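Local coordinates for Lactamase_B domain-containing protein (Bacillus lehensis G1, PDB 7EV5) that probably acts as a zinc-dependent hydrolase of the metallo-beta-lactamase fold, resembling both B3 beta-lactamases and glyoxalase II, at residues 143-148 against 186-191. Sequence-based numbering, arbitrary orientation.
Sequences EAVLFS and IVASGH. With ZN (zinc ion), chain C.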
# COMPACT_ATOMS: atom_id res chain seq x y z
N GLU A 143 5.15 -13.73 -8.42
CA GLU A 143 6.45 -13.53 -7.79
C GLU A 143 6.38 -13.63 -6.28
O GLU A 143 7.34 -13.25 -5.60
CB GLU A 143 7.10 -12.22 -8.24
CG GLU A 143 7.34 -12.11 -9.75
CD GLU A 143 8.36 -13.11 -10.28
OE1 GLU A 143 9.22 -13.56 -9.50
OE2 GLU A 143 8.30 -13.43 -11.48
N ALA A 144 5.28 -14.14 -5.74
CA ALA A 144 5.16 -14.46 -4.32
C ALA A 144 5.48 -13.26 -3.43
O ALA A 144 6.33 -13.31 -2.54
CB ALA A 144 6.02 -15.67 -3.95
N VAL A 145 4.78 -12.16 -3.67
CA VAL A 145 4.97 -10.93 -2.91
C VAL A 145 3.60 -10.36 -2.55
O VAL A 145 2.67 -10.39 -3.35
CB VAL A 145 5.84 -9.90 -3.68
CG1 VAL A 145 5.31 -9.66 -5.07
CG2 VAL A 145 5.94 -8.59 -2.91
N LEU A 146 3.50 -9.85 -1.32
CA LEU A 146 2.27 -9.30 -0.78
C LEU A 146 2.50 -7.83 -0.47
O LEU A 146 3.35 -7.49 0.36
CB LEU A 146 1.88 -10.05 0.50
CG LEU A 146 0.65 -9.52 1.25
CD1 LEU A 146 -0.63 -9.88 0.52
CD2 LEU A 146 0.65 -10.09 2.68
N PHE A 147 1.73 -6.95 -1.12
CA PHE A 147 1.80 -5.52 -0.84
C PHE A 147 0.70 -5.23 0.16
O PHE A 147 -0.45 -5.01 -0.21
CB PHE A 147 1.67 -4.73 -2.14
CG PHE A 147 2.70 -5.11 -3.16
CD1 PHE A 147 3.97 -4.56 -3.12
CD2 PHE A 147 2.42 -6.06 -4.14
CE1 PHE A 147 4.93 -4.90 -4.04
CE2 PHE A 147 3.38 -6.42 -5.07
CZ PHE A 147 4.64 -5.85 -5.02
N SER A 148 1.06 -5.26 1.45
CA SER A 148 0.08 -5.26 2.54
C SER A 148 0.04 -3.96 3.33
O SER A 148 -0.56 -3.92 4.41
CB SER A 148 0.33 -6.45 3.47
OG SER A 148 1.71 -6.61 3.76
N ILE A 186 7.02 -12.66 0.21
CA ILE A 186 7.62 -11.43 0.72
C ILE A 186 6.52 -10.51 1.22
O ILE A 186 5.51 -10.30 0.54
CB ILE A 186 8.47 -10.76 -0.37
CG1 ILE A 186 9.74 -11.58 -0.61
CG2 ILE A 186 8.80 -9.33 -0.01
CD1 ILE A 186 10.52 -11.15 -1.85
N VAL A 187 6.70 -9.99 2.43
CA VAL A 187 5.81 -8.96 2.98
C VAL A 187 6.42 -7.62 2.61
O VAL A 187 7.44 -7.20 3.17
CB VAL A 187 5.62 -9.12 4.49
CG1 VAL A 187 4.76 -7.99 5.05
CG2 VAL A 187 4.96 -10.46 4.78
N ALA A 188 5.81 -6.96 1.61
CA ALA A 188 6.27 -5.65 1.14
C ALA A 188 5.35 -4.63 1.80
O ALA A 188 4.26 -4.34 1.31
CB ALA A 188 6.22 -5.59 -0.39
N SER A 189 5.79 -4.10 2.93
CA SER A 189 4.99 -3.28 3.81
C SER A 189 5.30 -1.80 3.64
O SER A 189 6.22 -1.41 2.91
CB SER A 189 5.20 -3.70 5.27
OG SER A 189 6.49 -3.30 5.70
N GLY A 190 4.50 -0.98 4.31
CA GLY A 190 4.61 0.46 4.13
C GLY A 190 5.80 1.09 4.82
O GLY A 190 6.14 2.23 4.48
N HIS A 191 6.42 0.42 5.78
CA HIS A 191 7.48 1.06 6.55
C HIS A 191 8.54 0.03 6.91
O HIS A 191 8.20 -1.05 7.40
CB HIS A 191 6.90 1.69 7.83
CG HIS A 191 5.85 2.73 7.54
ND1 HIS A 191 6.16 4.06 7.32
CD2 HIS A 191 4.50 2.63 7.40
CE1 HIS A 191 5.05 4.73 7.06
NE2 HIS A 191 4.03 3.89 7.10
ZN ZN C . 2.13 4.35 6.58
O HOH W 1 0.55 5.23 7.44
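Leu146 lies between Ile186 and Ala188 as two parallel strands pair: its N donates to Ile186 O (2.8 Å), and its O accepts from Ala188 N. Ile186 N in turn donates to Ala144 O, while the final bond, Ser148 N to Ala188 O, is weak at 3.3 Å. Val145 shows how side chains fill one face. Its CB carries two methyls: CG1 takes the position between backbone N and carbonyl carbon (chi1 52°) and lies 3.8 Å from Phe147 CE2, leaving CG2 anti to N. CG2 thereby reaches Ala188 CB (3.9 Å) and Ile186 CG2 (4.1 Å) and also lies over one face of the Phe147 ring, offset toward its rim. Branched Val145 suits an extended strand, and compact Ala188 leaves the ring room to approach, with Phe147 CD1 3.7 Å from its CB. Phe27 stacks on this ring, joining the face to the facing sheet of the alpha-beta/beta-alpha sandwich. Val187, on the other face with Leu146, meets Ser148 OG through CG1 (3.6 Å). Farther along the chain Gly190 leads to His191, in the zinc site, where His191 NE2 binds zinc at 2.0 Å with Asp58, His59, Asp150 and a water. In this largely buried contact, backbone bonds thus satisfy peptide groups and apolar packing joins the strands, with His191 following to supply a zinc ligand.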